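Local structure of arabinogalactan endo-1,4-beta-galactosidase (Ignisphaera aggregans, 7OSK) at residues Asn89-Asp101 with Gly108-Ala121. The protein probably hydrolyses internal beta-1,4-galactosidic bonds of arabinogalactan through this glycoside hydrolase family 53 catalytic domain, which binds calcium. Residues are numbered along the deposited sequence; the frame is centred on the assembly and turned at random.
Sequences NWIRLRVWNDPYD and GGGNCDLPRMTDFA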
loop_
_atom_site.group_PDB
_atom_site.type_symbol
_atom_site.label_atom_id
_atom_site.label_comp_id
_atom_site.label_asym_id
_atom_site.label_seq_id
_atom_site.Cartn_x
_atom_site.Cartn_y
_atom_site.Cartn_z
ATOM N N ASN A 89 -10.071 8.812 -3.335
ATOM C CA ASN A 89 -11.148 7.972 -3.861
ATOM C C ASN A 89 -10.900 6.476 -3.699
ATOM O O ASN A 89 -11.802 5.669 -3.930
ATOM C CB ASN A 89 -11.377 8.280 -5.341
ATOM C CG ASN A 89 -10.099 8.239 -6.149
ATOM O OD1 ASN A 89 -9.053 7.826 -5.652
ATOM N ND2 ASN A 89 -10.178 8.662 -7.406
ATOM N N TRP A 90 -9.680 6.111 -3.315
ATOM C CA TRP A 90 -9.318 4.709 -3.120
ATOM C C TRP A 90 -8.706 4.469 -1.747
ATOM O O TRP A 90 -8.059 5.351 -1.179
ATOM C CB TRP A 90 -8.339 4.250 -4.201
ATOM C CG TRP A 90 -8.996 3.804 -5.464
ATOM C CD1 TRP A 90 -9.551 4.597 -6.423
ATOM C CD2 TRP A 90 -9.157 2.454 -5.914
ATOM N NE1 TRP A 90 -10.054 3.823 -7.443
ATOM C CE2 TRP A 90 -9.823 2.504 -7.154
ATOM C CE3 TRP A 90 -8.804 1.209 -5.388
ATOM C CZ2 TRP A 90 -10.144 1.355 -7.875
ATOM C CZ3 TRP A 90 -9.123 0.068 -6.106
ATOM C CH2 TRP A 90 -9.787 0.151 -7.336
ATOM N N ILE A 91 -8.917 3.261 -1.231
ATOM C CA ILE A 91 -8.380 2.844 0.058
ATOM C C ILE A 91 -7.583 1.555 -0.110
ATOM O O ILE A 91 -8.069 0.586 -0.696
ATOM C CB ILE A 91 -9.503 2.621 1.100
ATOM C CG1 ILE A 91 -10.361 3.881 1.256
ATOM C CG2 ILE A 91 -8.918 2.203 2.444
ATOM C CD1 ILE A 91 -9.611 5.091 1.793
ATOM N N ARG A 92 -6.359 1.552 0.407
ATOM C CA ARG A 92 -5.508 0.367 0.371
ATOM C C ARG A 92 -5.311 -0.176 1.779
ATOM O O ARG A 92 -4.970 0.567 2.697
ATOM C CB ARG A 92 -4.159 0.692 -0.271
ATOM C CG ARG A 92 -3.200 -0.485 -0.362
ATOM C CD ARG A 92 -1.941 -0.098 -1.125
ATOM N NE ARG A 92 -0.996 -1.211 -1.252
ATOM C CZ ARG A 92 0.038 -1.423 -0.442
ATOM N NH1 ARG A 92 0.283 -0.606 0.574
ATOM N NH2 ARG A 92 0.835 -2.461 -0.649
ATOM N N LEU A 93 -5.537 -1.476 1.942
ATOM C CA LEU A 93 -5.416 -2.128 3.243
ATOM C C LEU A 93 -4.617 -3.417 3.134
ATOM O O LEU A 93 -4.888 -4.250 2.271
ATOM C CB LEU A 93 -6.801 -2.431 3.825
ATOM C CG LEU A 93 -7.721 -1.245 4.114
ATOM C CD1 LEU A 93 -9.114 -1.740 4.454
ATOM C CD2 LEU A 93 -7.164 -0.387 5.240
ATOM N N ARG A 94 -3.632 -3.575 4.013
ATOM C CA ARG A 94 -2.893 -4.827 4.105
ATOM C C ARG A 94 -3.636 -5.782 5.030
ATOM O O ARG A 94 -4.368 -5.347 5.917
ATOM C CB ARG A 94 -1.466 -4.593 4.611
ATOM C CG ARG A 94 -1.380 -3.943 5.980
ATOM C CD ARG A 94 0.057 -3.872 6.472
ATOM N NE ARG A 94 0.171 -3.116 7.718
ATOM C CZ ARG A 94 0.290 -1.793 7.790
ATOM N NH1 ARG A 94 0.309 -1.058 6.684
ATOM N NH2 ARG A 94 0.388 -1.201 8.971
ATOM N N VAL A 95 -3.446 -7.080 4.811
ATOM C CA VAL A 95 -4.091 -8.102 5.628
ATOM C C VAL A 95 -3.090 -9.186 6.015
ATOM O O VAL A 95 -2.543 -9.879 5.154
ATOM C CB VAL A 95 -5.293 -8.747 4.890
ATOM C CG1 VAL A 95 -5.886 -9.889 5.709
ATOM C CG2 VAL A 95 -6.360 -7.707 4.590
ATOM N N TRP A 96 -2.857 -9.318 7.317
ATOM C CA TRP A 96 -2.028 -10.388 7.857
ATOM C C TRP A 96 -2.928 -11.530 8.308
ATOM O O TRP A 96 -4.043 -11.301 8.778
ATOM C CB TRP A 96 -1.173 -9.880 9.019
ATOM C CG TRP A 96 -0.137 -8.871 8.611
ATOM C CD1 TRP A 96 0.633 -8.897 7.483
ATOM C CD2 TRP A 96 0.234 -7.684 9.320
ATOM N NE1 TRP A 96 1.462 -7.802 7.451
ATOM C CE2 TRP A 96 1.237 -7.043 8.569
ATOM C CE3 TRP A 96 -0.185 -7.103 10.520
ATOM C CZ2 TRP A 96 1.826 -5.849 8.975
ATOM C CZ3 TRP A 96 0.406 -5.915 10.923
ATOM C CH2 TRP A 96 1.397 -5.301 10.151
ATOM N N ASN A 97 -2.448 -12.760 8.157
ATOM C CA ASN A 97 -3.258 -13.934 8.454
ATOM C C ASN A 97 -3.583 -14.045 9.937
ATOM O O ASN A 97 -4.746 -14.185 10.316
ATOM C CB ASN A 97 -2.546 -15.201 7.980
ATOM C CG ASN A 97 -2.372 -15.244 6.472
ATOM O OD1 ASN A 97 -2.224 -14.210 5.820
ATOM N ND2 ASN A 97 -2.397 -16.445 5.910
ATOM N N ASP A 98 -2.548 -13.981 10.769
ATOM C CA ASP A 98 -2.708 -14.091 12.214
ATOM C C ASP A 98 -1.630 -13.289 12.936
ATOM O O ASP A 98 -0.641 -13.855 13.401
ATOM C CB ASP A 98 -2.654 -15.558 12.648
ATOM C CG ASP A 98 -2.848 -15.733 14.141
ATOM O OD1 ASP A 98 -3.613 -14.950 14.739
ATOM O OD2 ASP A 98 -2.232 -16.653 14.716
ATOM N N PRO A 99 -1.816 -11.962 13.027
ATOM C CA PRO A 99 -0.853 -11.073 13.687
ATOM C C PRO A 99 -0.941 -11.121 15.216
ATOM O O PRO A 99 -0.883 -10.089 15.886
ATOM C CB PRO A 99 -1.236 -9.693 13.142
ATOM C CG PRO A 99 -2.691 -9.793 12.876
ATOM C CD PRO A 99 -2.929 -11.208 12.421
ATOM N N TYR A 100 -1.069 -12.329 15.752
ATOM C CA TYR A 100 -1.130 -12.557 17.191
ATOM C C TYR A 100 -0.229 -13.735 17.532
ATOM O O TYR A 100 0.039 -14.565 16.669
ATOM C CB TYR A 100 -2.567 -12.837 17.638
ATOM C CG TYR A 100 -3.576 -11.828 17.142
ATOM C CD1 TYR A 100 -4.151 -11.955 15.886
ATOM C CD2 TYR A 100 -3.959 -10.752 17.933
ATOM C CE1 TYR A 100 -5.073 -11.038 15.429
ATOM C CE2 TYR A 100 -4.882 -9.829 17.484
ATOM C CZ TYR A 100 -5.436 -9.978 16.231
ATOM O OH TYR A 100 -6.356 -9.063 15.775
ATOM N N ASP A 101 0.238 -13.813 18.775
ATOM C CA ASP A 101 1.053 -14.951 19.199
ATOM C C ASP A 101 0.165 -16.019 19.834
ATOM O O ASP A 101 -1.057 -15.875 19.872
ATOM C CB ASP A 101 2.162 -14.512 20.166
ATOM C CG ASP A 101 1.638 -13.747 21.369
ATOM O OD1 ASP A 101 0.462 -13.929 21.749
ATOM O OD2 ASP A 101 2.423 -12.962 21.944
ATOM N N GLY A 108 1.185 -5.971 16.644
ATOM C CA GLY A 108 1.219 -4.528 16.479
ATOM C C GLY A 108 1.235 -4.129 15.015
ATOM O O GLY A 108 0.835 -4.902 14.145
ATOM N N GLY A 109 1.704 -2.916 14.744
ATOM C CA GLY A 109 1.779 -2.414 13.386
ATOM C C GLY A 109 0.411 -2.311 12.746
ATOM O O GLY A 109 0.266 -2.492 11.537
ATOM N N GLY A 110 -0.594 -2.019 13.566
ATOM C CA GLY A 110 -1.961 -1.878 13.095
ATOM C C GLY A 110 -2.819 -3.097 13.385
ATOM O O GLY A 110 -4.044 -2.999 13.399
ATOM N N ASN A 111 -2.177 -4.238 13.622
ATOM C CA ASN A 111 -2.888 -5.488 13.882
ATOM C C ASN A 111 -3.932 -5.759 12.805
ATOM O O ASN A 111 -5.128 -5.859 13.087
ATOM C CB ASN A 111 -3.538 -5.442 15.260
ATOM C CG ASN A 111 -2.522 -5.278 16.366
ATOM O OD1 ASN A 111 -1.434 -5.844 16.303
ATOM N ND2 ASN A 111 -2.864 -4.489 17.381
ATOM N N CYS A 112 -3.456 -5.886 11.571
ATOM C CA CYS A 112 -4.319 -5.873 10.400
ATOM C C CYS A 112 -4.846 -7.254 10.013
ATOM O O CYS A 112 -4.594 -7.730 8.907
ATOM C CB CYS A 112 -3.559 -5.264 9.222
ATOM S SG CYS A 112 -2.858 -3.642 9.587
ATOM N N ASP A 113 -5.586 -7.890 10.916
ATOM C CA ASP A 113 -6.193 -9.180 10.609
ATOM C C ASP A 113 -7.452 -8.967 9.773
ATOM O O ASP A 113 -7.933 -7.842 9.636
ATOM C CB ASP A 113 -6.512 -9.959 11.890
ATOM C CG ASP A 113 -7.547 -9.270 12.758
ATOM O OD1 ASP A 113 -7.750 -8.053 12.590
ATOM O OD2 ASP A 113 -8.154 -9.950 13.614
ATOM N N LEU A 114 -7.979 -10.053 9.218
ATOM C CA LEU A 114 -9.066 -9.973 8.246
ATOM C C LEU A 114 -10.352 -9.362 8.819
ATOM O O LEU A 114 -10.991 -8.549 8.152
ATOM C CB LEU A 114 -9.356 -11.366 7.678
ATOM C CG LEU A 114 -10.365 -11.447 6.531
ATOM C CD1 LEU A 114 -9.800 -10.807 5.270
ATOM C CD2 LEU A 114 -10.759 -12.896 6.277
ATOM N N PRO A 115 -10.742 -9.748 10.049
ATOM C CA PRO A 115 -11.963 -9.154 10.611
ATOM C C PRO A 115 -11.891 -7.635 10.790
ATOM O O PRO A 115 -12.865 -6.954 10.468
ATOM C CB PRO A 115 -12.095 -9.849 11.971
ATOM C CG PRO A 115 -11.379 -11.133 11.808
ATOM C CD PRO A 115 -10.220 -10.824 10.911
ATOM N N ARG A 116 -10.771 -7.117 11.291
ATOM C CA ARG A 116 -10.635 -5.677 11.517
ATOM C C ARG A 116 -10.480 -4.912 10.206
ATOM O O ARG A 116 -11.004 -3.809 10.061
ATOM C CB ARG A 116 -9.442 -5.380 12.433
ATOM C CG ARG A 116 -8.975 -3.929 12.387
ATOM C CD ARG A 116 -8.242 -3.497 13.655
ATOM N NE ARG A 116 -7.391 -4.547 14.215
ATOM C CZ ARG A 116 -7.603 -5.169 15.374
ATOM N NH1 ARG A 116 -8.646 -4.866 16.141
ATOM N NH2 ARG A 116 -6.757 -6.108 15.776
ATOM N N MET A 117 -9.760 -5.496 9.255
ATOM C CA MET A 117 -9.535 -4.851 7.968
ATOM C C MET A 117 -10.796 -4.850 7.115
ATOM O O MET A 117 -11.050 -3.904 6.375
ATOM C CB MET A 117 -8.401 -5.545 7.215
ATOM C CG MET A 117 -7.026 -5.313 7.815
ATOM S SD MET A 117 -6.517 -3.582 7.756
ATOM C CE MET A 117 -6.968 -3.028 9.401
ATOM N N THR A 118 -11.584 -5.914 7.220
ATOM C CA THR A 118 -12.797 -6.043 6.422
ATOM C C THR A 118 -13.863 -5.046 6.872
ATOM O O THR A 118 -14.637 -4.543 6.055
ATOM C CB THR A 118 -13.367 -7.476 6.498
ATOM O OG1 THR A 118 -12.415 -8.400 5.952
ATOM C CG2 THR A 118 -14.673 -7.592 5.721
ATOM N N ASP A 119 -13.904 -4.763 8.170
ATOM C CA ASP A 119 -14.896 -3.842 8.709
ATOM C C ASP A 119 -14.664 -2.431 8.189
ATOM O O ASP A 119 -15.614 -1.684 7.961
ATOM C CB ASP A 119 -14.871 -3.839 10.238
ATOM C CG ASP A 119 -15.804 -2.797 10.827
ATOM O OD1 ASP A 119 -17.027 -3.053 10.879
ATOM O OD2 ASP A 119 -15.315 -1.720 11.229
ATOM N N PHE A 120 -13.401 -2.067 8.005
ATOM C CA PHE A 120 -13.063 -0.742 7.503
ATOM C C PHE A 120 -13.321 -0.661 6.004
ATOM O O PHE A 120 -13.871 0.323 5.510
ATOM C CB PHE A 120 -11.603 -0.405 7.807
ATOM C CG PHE A 120 -11.252 1.032 7.555
ATOM C CD1 PHE A 120 -11.623 2.016 8.457
ATOM C CD2 PHE A 120 -10.557 1.402 6.420
ATOM C CE1 PHE A 120 -11.306 3.338 8.231
ATOM C CE2 PHE A 120 -10.237 2.725 6.189
ATOM C CZ PHE A 120 -10.611 3.693 7.096
ATOM N N ALA A 121 -12.919 -1.706 5.287
ATOM C CA ALA A 121 -13.111 -1.771 3.844
ATOM C C ALA A 121 -14.595 -1.738 3.501
ATOM O O ALA A 121 -14.991 -1.200 2.469
ATOM C CB ALA A 121 -12.462 -3.023 3.277
#
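Arg94 meets the loop 108-113 along most of its length. From CB, its CG stands between the backbone N and the carbonyl carbon (chi1 59°), and the chain then runs extended to NE. Arg94 CG packs against Cys112 SG at 3.9 Å. CD lies over one face of the Trp96 ring, near the rim, and Cys112 CB covers the same face. Arg94 NE passes 3.6 Å from Cys112 SG. CZ faces Gly109 O and Cys112 SG. At the tip, Arg94 NH2 donates a nearly straight hydrogen bond of 2.9 Å to Gly109 O. The acceptor lies in the guanidinium plane, consistent with a set orientation, but the donor sits above the plane of the carbonyl. NH2 is shared between this oxygen and the carboxylate of Glu58, a salt bridge.

The backbone closes the loop, with Trp96 N donating to Cys112 O at 2.8 Å. Tyr100 OH makes a weak hydrogen bond to Asp113 OD2. Asp113 is the N-cap of helix 114-126. Arg116 bends at chi3 (38°) and grips Asn111 O with both NE and NH2. Farther back along the strand, Leu93 CD1 reaches Ala121 CB at 3.8 Å and meets the edge of Phe120. Val95 CG2 packs on Met117 CB at 4.0 Å.

Strand 90-95 and helix 114-121 run antiparallel, their axes 8.6 Å apart. This is the first half of a beta-alpha-beta crossover to strand 130-135, in the eight-stranded TIM barrel of family 53.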